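Local coordinates for protein cellobiose 2-epimerase (Spirochaeta thermophila DSM 6192, PDB 5ZIG) that probably catalyses the reversible epimerization of cellobiose to 4-O-beta-D-glucopyranosyl-D-mannose, as a member of the N-acylglucosamine 2-epimerase family, at residues K117-N122 and G162-A167; L144-F149 and P211-A216; T193-L198 and L222-H227; A200-F205 and T262-L267. All coordinates share one frame; numbering follows the deposited sequence.

Overall arrangement
Three contacts pack helix on helix in the barrel; interaction 1 sits at its end, where a loop and a short strand meet the start of helix 119-136, and it is the only one of the four with a direct hydrogen bond between its segments. Only interaction 3 is buried throughout; interactions 1 and 2 are mostly buried, the latter opening at Arg-212. Interactions 2 and 3 both use helix 211-228, set against helix 139-156 and helix 191-208, and each depends on a phenylalanine edge. Interaction 4 shares helix 191-208 with interaction 3 but is partly buried and bridged by waters. Tyr-164 and Tyr-201 touch where interactions 1 and 4 meet, and Glu-166 of interaction 1 bonds to Thr-193 of interaction 3.

Interaction 1 (K117-N122 and G162-A167); sequences KKLYGN and GGYYEA
Leu-119 meets the 162-167 loop with both its backbone and its side chain. Its N-H reaches the carbonyl oxygen of Glu-166 (N to O 3.2 Å, 155° at the hydrogen), arriving a little off the carbonyl plane. Its CD2 lies 3.2 Å from Tyr-165 O and 3.6 Å from Tyr-164 CB, the leucine side chain crossing that of Tyr-164 at about a right angle. With CG anti to the carbonyl carbon (chi1 -85°), the leucine branches are directed over this bend of the loop. Beside them Lys-118 and Ala-167 form an antiparallel non-hydrogen-bonded pair, their CA atoms 4.3 Å apart, at the edge of the small sheet of strands 117-118, 167-168 and 175-176. A water carries the next link: it accepts from Tyr-120 N at 3.0 Å and donates both to Glu-166 O and, at 2.8 Å, to Glu-166 OE2. Farther out, Thr-193 and Thr-190 hold the two carboxylate oxygens, and Asn-122 ND2 bonds back to Lys-118 O at the helix N-cap. Shortening Leu-119 to an alanine would probably leave a gap against Tyr-164 and Tyr-165 while keeping the backbone bond. Two N-H groups of the first turn of helix 119-136 are thus supplied from the loop, one by a carbonyl and one through water, so that the strand-to-helix junction and the loop are fixed together by polar bonds, with the Leu-119 side chain packed beside them on Tyr-164 CB.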
# COMPACT_ATOMS: atom_id res chain seq x y z
N LYS A 117 -17.25 9.24 -1.48
CA LYS A 117 -16.63 8.10 -2.16
C LYS A 117 -15.25 8.51 -2.67
O LYS A 117 -15.12 9.09 -3.74
CB LYS A 117 -17.51 7.62 -3.31
CG LYS A 117 -18.95 7.50 -2.95
CD LYS A 117 -19.11 6.57 -1.74
CE LYS A 117 -19.83 5.30 -2.11
NZ LYS A 117 -21.31 5.50 -2.30
N LYS A 118 -14.22 8.17 -1.90
CA LYS A 118 -12.86 8.41 -2.33
C LYS A 118 -12.37 7.22 -3.15
O LYS A 118 -12.46 6.08 -2.70
CB LYS A 118 -11.94 8.66 -1.13
CG LYS A 118 -12.43 9.79 -0.23
CD LYS A 118 -11.29 10.44 0.56
CE LYS A 118 -11.80 11.46 1.58
NZ LYS A 118 -10.71 12.35 2.06
N LEU A 119 -11.87 7.50 -4.36
CA LEU A 119 -11.36 6.43 -5.20
C LEU A 119 -10.22 5.69 -4.50
O LEU A 119 -10.11 4.46 -4.61
CB LEU A 119 -10.91 6.98 -6.55
CG LEU A 119 -12.08 7.09 -7.53
CD1 LEU A 119 -13.14 8.11 -7.08
CD2 LEU A 119 -11.56 7.40 -8.90
N TYR A 120 -9.41 6.42 -3.74
CA TYR A 120 -8.35 5.79 -2.96
C TYR A 120 -8.91 4.65 -2.13
O TYR A 120 -8.41 3.53 -2.18
CB TYR A 120 -7.68 6.81 -2.07
CG TYR A 120 -6.50 6.25 -1.32
CD1 TYR A 120 -6.65 5.68 -0.06
CD2 TYR A 120 -5.23 6.29 -1.87
CE1 TYR A 120 -5.57 5.16 0.62
CE2 TYR A 120 -4.13 5.79 -1.19
CZ TYR A 120 -4.31 5.22 0.06
OH TYR A 120 -3.22 4.71 0.74
N GLY A 121 -9.96 4.92 -1.36
CA GLY A 121 -10.54 3.87 -0.54
C GLY A 121 -11.30 2.81 -1.31
O GLY A 121 -11.25 1.63 -0.96
N ASN A 122 -12.05 3.24 -2.32
CA ASN A 122 -12.73 2.26 -3.16
C ASN A 122 -11.74 1.37 -3.91
O ASN A 122 -12.02 0.18 -4.14
CB ASN A 122 -13.68 2.99 -4.12
CG ASN A 122 -14.97 3.42 -3.43
OD1 ASN A 122 -15.97 2.71 -3.48
ND2 ASN A 122 -14.95 4.56 -2.76
N GLY A 162 -7.52 11.84 -19.16
CA GLY A 162 -6.93 10.62 -18.65
C GLY A 162 -6.92 10.63 -17.13
O GLY A 162 -7.16 11.64 -16.49
N GLY A 163 -6.64 9.46 -16.55
CA GLY A 163 -6.56 9.38 -15.10
C GLY A 163 -7.94 9.42 -14.46
O GLY A 163 -8.96 9.26 -15.14
N TYR A 164 -7.97 9.64 -13.14
CA TYR A 164 -9.15 9.52 -12.30
C TYR A 164 -9.30 10.75 -11.40
O TYR A 164 -8.31 11.24 -10.83
CB TYR A 164 -9.13 8.25 -11.39
CG TYR A 164 -9.00 6.94 -12.16
CD1 TYR A 164 -10.10 6.09 -12.31
CD2 TYR A 164 -7.80 6.55 -12.73
CE1 TYR A 164 -10.01 4.93 -13.02
CE2 TYR A 164 -7.69 5.37 -13.44
CZ TYR A 164 -8.81 4.57 -13.58
OH TYR A 164 -8.76 3.39 -14.29
N TYR A 165 -10.53 11.23 -11.26
CA TYR A 165 -10.84 12.22 -10.24
C TYR A 165 -10.57 11.63 -8.86
O TYR A 165 -10.74 10.43 -8.63
CB TYR A 165 -12.29 12.67 -10.36
CG TYR A 165 -12.54 13.32 -11.69
CD1 TYR A 165 -12.15 14.63 -11.92
CD2 TYR A 165 -13.11 12.61 -12.75
CE1 TYR A 165 -12.35 15.23 -13.14
CE2 TYR A 165 -13.31 13.21 -13.98
CZ TYR A 165 -12.93 14.53 -14.16
OH TYR A 165 -13.12 15.16 -15.37
N GLU A 166 -10.17 12.50 -7.93
CA GLU A 166 -9.81 12.05 -6.59
C GLU A 166 -10.99 11.42 -5.86
O GLU A 166 -10.85 10.36 -5.24
CB GLU A 166 -9.25 13.24 -5.81
CG GLU A 166 -8.75 12.92 -4.42
CD GLU A 166 -7.47 12.10 -4.43
OE1 GLU A 166 -6.75 12.10 -5.45
OE2 GLU A 166 -7.19 11.47 -3.41
N ALA A 167 -12.16 12.06 -5.93
CA ALA A 167 -13.25 11.66 -5.05
C ALA A 167 -14.56 12.18 -5.63
O ALA A 167 -14.58 13.05 -6.51
CB ALA A 167 -13.03 12.19 -3.63
O HOH W 1 -9.01 9.34 -3.15

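Interaction 2 (L144-F149 and P211-A216); sequences LAWETF and PRVREA
Phe-149 turns the far edge of its ring into the first turn of helix 211-228, where Arg-212 receives it. Here the contact is between flat groups: Arg-212 NH1 lies at the ring edge, 3.5 Å from Phe-149 CE2, while Phe-149 CZ sits over one face of the guanidinium, the two planes 56° apart. The bends in the arginine chain at chi2 and chi3 bring its head back to the ring edge. Apolar contacts make up the rest. Phe-149 CZ comes within 4.2 Å of Val-213 CG2, and CE1 within 4.5 Å of Ala-216 CB; the phenyl group extends this far because its CG is anti to the backbone N (chi1 175°). One turn earlier, Trp-146 offers the rim of its six-membered ring, CH2 lying 3.5 Å from the same Val-213 CG2, which is thereby touched by both aromatic residues. The axes of segments 144-149 and 211-216 approach to 12.6 Å at 43°, wide enough for aromatic groups to fill the interval. Tyr-201 of helix 191-208 adds an edge-to-face stack on Phe-149. A serine at Phe-149 is likely to open a gap in front of Val-213 and Ala-216 and let the Arg-212 head turn. No hydrogen bond joins the two segments, so they are held by packing, with the arginine on the exposed side and a long, weak ion pair from Arg-212 to Asp-150.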
# COMPACT_ATOMS: atom_id res chain seq x y z
N LEU A 144 -18.69 -7.92 -5.97
CA LEU A 144 -18.60 -6.57 -5.44
C LEU A 144 -17.35 -5.85 -5.93
O LEU A 144 -17.40 -4.64 -6.22
CB LEU A 144 -18.64 -6.61 -3.91
CG LEU A 144 -20.07 -6.69 -3.39
CD1 LEU A 144 -20.10 -7.16 -1.95
CD2 LEU A 144 -20.72 -5.33 -3.51
N ALA A 145 -16.23 -6.54 -6.03
CA ALA A 145 -15.05 -5.89 -6.60
C ALA A 145 -15.32 -5.44 -8.03
O ALA A 145 -14.87 -4.37 -8.45
CB ALA A 145 -13.85 -6.83 -6.53
N TRP A 146 -16.11 -6.22 -8.77
CA TRP A 146 -16.41 -5.89 -10.16
C TRP A 146 -17.34 -4.69 -10.27
O TRP A 146 -17.17 -3.83 -11.15
CB TRP A 146 -17.03 -7.09 -10.86
CG TRP A 146 -16.03 -8.04 -11.43
CD1 TRP A 146 -15.96 -9.39 -11.20
CD2 TRP A 146 -14.96 -7.73 -12.32
NE1 TRP A 146 -14.92 -9.94 -11.90
CE2 TRP A 146 -14.28 -8.94 -12.59
CE3 TRP A 146 -14.50 -6.55 -12.91
CZ2 TRP A 146 -13.19 -9.00 -13.43
CZ3 TRP A 146 -13.41 -6.62 -13.75
CH2 TRP A 146 -12.77 -7.83 -14.00
N GLU A 147 -18.34 -4.63 -9.39
CA GLU A 147 -19.21 -3.45 -9.32
C GLU A 147 -18.40 -2.19 -9.04
O GLU A 147 -18.63 -1.14 -9.65
CB GLU A 147 -20.27 -3.66 -8.23
CG GLU A 147 -21.42 -2.64 -8.24
CD GLU A 147 -22.36 -2.80 -7.06
OE1 GLU A 147 -21.91 -2.77 -5.89
OE2 GLU A 147 -23.56 -3.00 -7.30
N THR A 148 -17.44 -2.28 -8.11
CA THR A 148 -16.68 -1.09 -7.73
C THR A 148 -15.73 -0.66 -8.85
O THR A 148 -15.65 0.53 -9.17
CB THR A 148 -15.92 -1.38 -6.42
OG1 THR A 148 -16.81 -2.03 -5.49
CG2 THR A 148 -15.40 -0.10 -5.80
N PHE A 149 -14.99 -1.62 -9.43
CA PHE A 149 -14.24 -1.39 -10.66
C PHE A 149 -15.08 -0.65 -11.70
O PHE A 149 -14.66 0.37 -12.26
CB PHE A 149 -13.77 -2.73 -11.23
CG PHE A 149 -13.07 -2.64 -12.58
CD1 PHE A 149 -11.74 -2.22 -12.67
CD2 PHE A 149 -13.74 -2.95 -13.74
CE1 PHE A 149 -11.08 -2.15 -13.91
CE2 PHE A 149 -13.10 -2.88 -14.99
CZ PHE A 149 -11.76 -2.48 -15.06
N PRO A 211 -9.47 -8.81 -19.65
CA PRO A 211 -8.71 -7.83 -20.45
C PRO A 211 -9.08 -6.37 -20.17
O PRO A 211 -8.26 -5.48 -20.43
CB PRO A 211 -9.04 -8.22 -21.90
CG PRO A 211 -9.38 -9.68 -21.83
CD PRO A 211 -10.07 -9.86 -20.49
N ARG A 212 -10.29 -6.09 -19.67
CA ARG A 212 -10.65 -4.71 -19.40
C ARG A 212 -9.81 -4.15 -18.25
O ARG A 212 -9.42 -2.98 -18.27
CB ARG A 212 -12.14 -4.59 -19.09
CG ARG A 212 -13.02 -4.89 -20.29
CD ARG A 212 -14.33 -4.11 -20.26
NE ARG A 212 -14.17 -2.78 -19.68
CZ ARG A 212 -14.62 -2.43 -18.48
NH1 ARG A 212 -15.26 -3.32 -17.72
NH2 ARG A 212 -14.43 -1.20 -18.03
N VAL A 213 -9.48 -4.99 -17.28
CA VAL A 213 -8.54 -4.56 -16.25
C VAL A 213 -7.17 -4.27 -16.87
O VAL A 213 -6.55 -3.25 -16.56
CB VAL A 213 -8.44 -5.61 -15.13
CG1 VAL A 213 -7.89 -4.94 -13.83
CG2 VAL A 213 -9.80 -6.19 -14.90
N ARG A 214 -6.69 -5.17 -17.74
CA ARG A 214 -5.35 -4.99 -18.29
C ARG A 214 -5.27 -3.70 -19.09
O ARG A 214 -4.24 -3.00 -19.07
CB ARG A 214 -4.94 -6.17 -19.18
CG ARG A 214 -3.85 -5.79 -20.21
CD ARG A 214 -3.76 -6.72 -21.41
NE ARG A 214 -2.70 -7.71 -21.24
CZ ARG A 214 -2.90 -9.01 -21.12
NH1 ARG A 214 -4.14 -9.50 -21.17
NH2 ARG A 214 -1.88 -9.84 -20.95
N GLU A 215 -6.36 -3.36 -19.78
CA GLU A 215 -6.39 -2.12 -20.55
C GLU A 215 -6.36 -0.90 -19.63
O GLU A 215 -5.66 0.07 -19.92
CB GLU A 215 -7.62 -2.13 -21.47
CG GLU A 215 -7.45 -3.16 -22.60
CD GLU A 215 -8.70 -3.43 -23.42
OE1 GLU A 215 -9.79 -2.91 -23.07
OE2 GLU A 215 -8.59 -4.17 -24.43
N ALA A 216 -7.12 -0.93 -18.53
CA ALA A 216 -7.02 0.16 -17.56
C ALA A 216 -5.61 0.25 -16.98
O ALA A 216 -5.10 1.36 -16.76
CB ALA A 216 -8.06 -0.03 -16.45

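Interaction 3 (T193-L198 and L222-H227); sequences THLHIL and LIFRTH
Phe-224 drives the edge of its ring, CZ foremost, against the backbone of helix 191-208 between His-194 and Leu-195. CZ stops 3.4 Å from Leu-195 CA, with Leu-195 N and His-194 O lying near the ring plane at the same rim; CE2 is 3.9 Å from the carbonyl oxygen of His-194. The ring thus meets main chain edge-on. Leu-195 stands across it at about a right angle: its CB is 3.7 Å from Phe-224 CZ, and its CD1 is brought to 3.9 Å from the same atom with CG anti to the backbone N (chi1 177°). Leu-198, one turn on, reaches CE2 obliquely with CD2, at 4.5 Å. The two helices follow one another in the chain and form an antiparallel helical hairpin of the kind that builds the (alpha/alpha)6 barrel of this family; the axes of segments 193-198 and 222-227 are 11.3 Å apart, and their N-to-C directions differ by 148°. Away from the connecting loop, toward the start of helix 191-208, His-194 takes over. Its CB lies near the Phe-224 ring, and its own ring meets Ile-223 CG2 obliquely, CD2 to CG2 4.4 Å. Both ring nitrogens are engaged, ND1 with Thr-190 O and NE2 with the backbone N of Tyr-164, which fixes the turn of the imidazole, and Trp-242 stacks edge-to-face on it. Behind Leu-195 and Leu-198, helix 251-269 supplies Ala-257, Leu-261 and Ser-264. On the outer side of helix 211-228, Thr-226, within the wider pi-type turn at 224-227, bonds Leu-222 O through OG1.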
# COMPACT_ATOMS: atom_id res chain seq x y z
N THR A 193 -3.57 8.48 -5.08
CA THR A 193 -4.76 7.74 -5.50
C THR A 193 -4.52 6.97 -6.79
O THR A 193 -4.99 5.84 -6.95
CB THR A 193 -5.93 8.71 -5.65
OG1 THR A 193 -6.34 9.16 -4.35
CG2 THR A 193 -7.09 8.02 -6.32
N HIS A 194 -3.77 7.55 -7.72
CA HIS A 194 -3.50 6.84 -8.96
C HIS A 194 -2.68 5.58 -8.72
O HIS A 194 -2.94 4.53 -9.32
CB HIS A 194 -2.83 7.76 -9.97
CG HIS A 194 -3.81 8.65 -10.68
ND1 HIS A 194 -4.27 9.83 -10.14
CD2 HIS A 194 -4.48 8.48 -11.84
CE1 HIS A 194 -5.14 10.38 -10.96
NE2 HIS A 194 -5.29 9.59 -12.00
N LEU A 195 -1.71 5.66 -7.79
CA LEU A 195 -0.86 4.50 -7.53
C LEU A 195 -1.67 3.37 -6.93
O LEU A 195 -1.46 2.19 -7.25
CB LEU A 195 0.29 4.88 -6.59
CG LEU A 195 1.24 3.74 -6.16
CD1 LEU A 195 2.03 3.32 -7.38
CD2 LEU A 195 2.22 4.15 -5.06
N HIS A 196 -2.60 3.67 -6.03
CA HIS A 196 -3.29 2.55 -5.41
C HIS A 196 -4.41 2.00 -6.27
O HIS A 196 -4.83 0.86 -6.07
CB HIS A 196 -3.73 2.96 -4.00
CG HIS A 196 -2.58 3.03 -3.05
ND1 HIS A 196 -2.07 1.92 -2.42
CD2 HIS A 196 -1.79 4.07 -2.68
CE1 HIS A 196 -1.04 2.27 -1.66
NE2 HIS A 196 -0.84 3.57 -1.82
N ILE A 197 -4.85 2.76 -7.26
CA ILE A 197 -5.76 2.17 -8.24
C ILE A 197 -5.01 1.17 -9.10
O ILE A 197 -5.47 0.05 -9.34
CB ILE A 197 -6.43 3.26 -9.09
CG1 ILE A 197 -7.48 3.99 -8.26
CG2 ILE A 197 -7.10 2.61 -10.30
CD1 ILE A 197 -7.67 5.45 -8.67
N LEU A 198 -3.82 1.56 -9.57
CA LEU A 198 -2.96 0.60 -10.24
C LEU A 198 -2.77 -0.65 -9.38
O LEU A 198 -2.93 -1.78 -9.85
CB LEU A 198 -1.62 1.26 -10.56
CG LEU A 198 -0.55 0.34 -11.13
CD1 LEU A 198 -0.84 -0.03 -12.58
CD2 LEU A 198 0.84 0.96 -10.99
N LEU A 222 0.77 4.63 -18.71
CA LEU A 222 1.06 5.82 -19.50
C LEU A 222 0.92 7.10 -18.69
O LEU A 222 1.66 8.06 -18.92
CB LEU A 222 0.15 5.88 -20.74
CG LEU A 222 0.45 4.90 -21.88
CD1 LEU A 222 -0.75 4.80 -22.79
CD2 LEU A 222 1.68 5.32 -22.66
N ILE A 223 -0.03 7.14 -17.75
CA ILE A 223 -0.15 8.30 -16.87
C ILE A 223 1.12 8.45 -16.04
O ILE A 223 1.69 9.54 -15.92
CB ILE A 223 -1.39 8.15 -15.96
CG1 ILE A 223 -2.67 8.05 -16.79
CG2 ILE A 223 -1.46 9.26 -14.92
CD1 ILE A 223 -2.94 9.27 -17.63
N PHE A 224 1.58 7.34 -15.46
CA PHE A 224 2.80 7.36 -14.66
C PHE A 224 4.01 7.69 -15.51
O PHE A 224 4.82 8.54 -15.12
CB PHE A 224 2.97 6.03 -13.93
CG PHE A 224 2.24 5.97 -12.61
CD1 PHE A 224 2.84 6.46 -11.45
CD2 PHE A 224 0.96 5.45 -12.52
CE1 PHE A 224 2.18 6.43 -10.23
CE2 PHE A 224 0.28 5.40 -11.30
CZ PHE A 224 0.89 5.89 -10.15
N ARG A 225 4.13 7.09 -16.70
CA ARG A 225 5.27 7.38 -17.57
C ARG A 225 5.31 8.84 -17.99
O ARG A 225 6.39 9.43 -18.12
CB ARG A 225 5.25 6.50 -18.83
CG ARG A 225 6.53 6.63 -19.68
CD ARG A 225 7.73 6.15 -18.84
NE ARG A 225 9.04 6.40 -19.43
CZ ARG A 225 9.76 7.50 -19.21
NH1 ARG A 225 9.28 8.46 -18.43
NH2 ARG A 225 10.95 7.64 -19.78
N THR A 226 4.13 9.45 -18.22
CA THR A 226 4.10 10.76 -18.85
C THR A 226 3.86 11.89 -17.86
O THR A 226 4.52 12.93 -17.95
CB THR A 226 3.01 10.83 -19.94
OG1 THR A 226 3.15 9.75 -20.87
CG2 THR A 226 3.11 12.14 -20.70
N HIS A 227 2.90 11.74 -16.95
CA HIS A 227 2.53 12.85 -16.08
C HIS A 227 3.08 12.72 -14.67
O HIS A 227 3.58 13.70 -14.11
CB HIS A 227 0.99 13.01 -16.04
CG HIS A 227 0.36 13.28 -17.37
ND1 HIS A 227 0.68 14.38 -18.15
CD2 HIS A 227 -0.57 12.59 -18.07
CE1 HIS A 227 -0.02 14.34 -19.27
NE2 HIS A 227 -0.79 13.26 -19.25

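Interaction 4 (A200-F205 and T262-L267); sequences AYSTLF and TESVEL
Helices 191-208 and 251-269 are neighbours in the inner ring of the (alpha/alpha)6 barrel; their segments 200-205 and 262-267 run 35° apart in nearly the same sense, and Ser-202 and Ser-264 meet where they come close. Small residues permit the approach: the segment axes are 9.6 Å apart and the CA atoms of the two serines 5.4 Å. Ser-202 OG, anti to the carbonyl carbon (chi1 -69°), lies 3.3 Å from Ser-264 CB, whereas Ser-264 OG turns back to the carbonyl of Leu-261 in its own helix. Leu-267, one turn later in the chain, reaches over with CD1 to 3.8 Å from Ser-202 CB, and the same methyl presses on the carbonyl oxygen of Ser-202. Phe-205 slides past Leu-267 in the opposite direction, CD2 being 4.1 Å from Leu-267 CB, with Met-217 and Arg-214 of helix 211-228 packing on the phenylalanine. At the other margin the contact becomes polar. Glu-263 extends across toward helix 191-208, its OE1 3.5 Å from Ser-202 CB, and its OE2 makes a salt bridge with Arg-206, which helps to fix the rotation of the carboxylate. A 1,2-ethanediol, probably from the crystallisation liquor, lies beside this glutamate, consistent with an accessible margin. A water donates to Glu-263 OE1 near Thr-203 OG1, though its approach to the threonine is too short to be relied on. Another, between the serine and the acid, accepts from Ser-202 OG at 2.8 Å and donates to Glu-263 OE1 at 2.7 Å.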
# COMPACT_ATOMS: atom_id res chain seq x y z
N ALA A 200 -4.60 -1.98 -6.96
CA ALA A 200 -5.81 -2.79 -6.98
C ALA A 200 -5.95 -3.55 -8.29
O ALA A 200 -6.31 -4.73 -8.30
CB ALA A 200 -7.04 -1.89 -6.78
N TYR A 201 -5.70 -2.88 -9.42
CA TYR A 201 -6.01 -3.46 -10.72
C TYR A 201 -5.06 -4.60 -11.06
O TYR A 201 -5.50 -5.64 -11.57
CB TYR A 201 -5.98 -2.40 -11.81
CG TYR A 201 -7.19 -1.47 -11.79
CD1 TYR A 201 -8.13 -1.54 -10.76
CD2 TYR A 201 -7.40 -0.55 -12.80
CE1 TYR A 201 -9.24 -0.69 -10.75
CE2 TYR A 201 -8.52 0.32 -12.79
CZ TYR A 201 -9.44 0.23 -11.76
OH TYR A 201 -10.55 1.06 -11.74
N SER A 202 -3.76 -4.42 -10.80
CA SER A 202 -2.82 -5.53 -10.95
C SER A 202 -3.35 -6.80 -10.28
O SER A 202 -3.34 -7.88 -10.88
CB SER A 202 -1.44 -5.17 -10.37
OG SER A 202 -0.79 -4.18 -11.15
N THR A 203 -3.87 -6.66 -9.06
CA THR A 203 -4.37 -7.81 -8.31
C THR A 203 -5.72 -8.30 -8.85
O THR A 203 -5.96 -9.51 -8.90
CB THR A 203 -4.44 -7.44 -6.81
OG1 THR A 203 -3.12 -7.39 -6.27
CG2 THR A 203 -5.26 -8.46 -5.99
N LEU A 204 -6.61 -7.39 -9.26
CA LEU A 204 -7.86 -7.82 -9.89
C LEU A 204 -7.57 -8.54 -11.20
O LEU A 204 -8.20 -9.56 -11.52
CB LEU A 204 -8.80 -6.62 -10.10
CG LEU A 204 -10.18 -6.93 -10.71
CD1 LEU A 204 -11.00 -7.88 -9.81
CD2 LEU A 204 -10.98 -5.67 -11.05
N PHE A 205 -6.58 -8.06 -11.95
CA PHE A 205 -6.18 -8.74 -13.19
C PHE A 205 -5.51 -10.09 -12.91
O PHE A 205 -5.76 -11.07 -13.63
CB PHE A 205 -5.24 -7.86 -14.01
CG PHE A 205 -4.78 -8.48 -15.29
CD1 PHE A 205 -5.63 -8.58 -16.38
CD2 PHE A 205 -3.48 -8.98 -15.41
CE1 PHE A 205 -5.20 -9.16 -17.56
CE2 PHE A 205 -3.05 -9.55 -16.58
CZ PHE A 205 -3.90 -9.64 -17.66
N THR A 262 6.55 -2.28 -11.44
CA THR A 262 7.12 -3.53 -11.93
C THR A 262 6.07 -4.64 -11.99
O THR A 262 5.94 -5.32 -13.01
CB THR A 262 8.32 -3.97 -11.07
OG1 THR A 262 9.43 -3.06 -11.25
CG2 THR A 262 8.73 -5.38 -11.41
N GLU A 263 5.28 -4.80 -10.92
CA GLU A 263 4.26 -5.86 -10.93
C GLU A 263 3.32 -5.73 -12.12
O GLU A 263 3.01 -6.71 -12.80
CB GLU A 263 3.44 -5.83 -9.64
CG GLU A 263 2.57 -7.04 -9.48
CD GLU A 263 1.45 -6.81 -8.49
OE1 GLU A 263 1.16 -5.65 -8.15
OE2 GLU A 263 0.88 -7.82 -8.04
N SER A 264 2.84 -4.51 -12.38
CA SER A 264 1.86 -4.32 -13.44
C SER A 264 2.46 -4.58 -14.82
O SER A 264 1.83 -5.23 -15.67
CB SER A 264 1.27 -2.91 -13.36
OG SER A 264 2.28 -1.93 -13.44
N VAL A 265 3.68 -4.08 -15.07
CA VAL A 265 4.31 -4.26 -16.38
C VAL A 265 4.78 -5.70 -16.57
O VAL A 265 4.83 -6.21 -17.70
CB VAL A 265 5.45 -3.23 -16.58
CG1 VAL A 265 6.24 -3.49 -17.91
CG2 VAL A 265 4.90 -1.84 -16.61
N GLU A 266 5.07 -6.41 -15.48
CA GLU A 266 5.29 -7.84 -15.57
C GLU A 266 4.00 -8.59 -15.90
O GLU A 266 3.99 -9.49 -16.75
CB GLU A 266 5.91 -8.36 -14.27
CG GLU A 266 6.36 -9.82 -14.35
CD GLU A 266 7.49 -10.15 -13.37
OE1 GLU A 266 7.85 -11.34 -13.27
OE2 GLU A 266 8.03 -9.22 -12.72
N LEU A 267 2.88 -8.23 -15.25
CA LEU A 267 1.62 -8.86 -15.61
C LEU A 267 1.26 -8.60 -17.07
O LEU A 267 0.60 -9.43 -17.70
CB LEU A 267 0.51 -8.37 -14.69
CG LEU A 267 0.49 -8.96 -13.28
CD1 LEU A 267 -0.51 -8.17 -12.43
CD2 LEU A 267 0.15 -10.45 -13.31
O HOH W 2 0.50 -3.10 -8.93
O HOH W 3 -1.32 -5.79 -6.70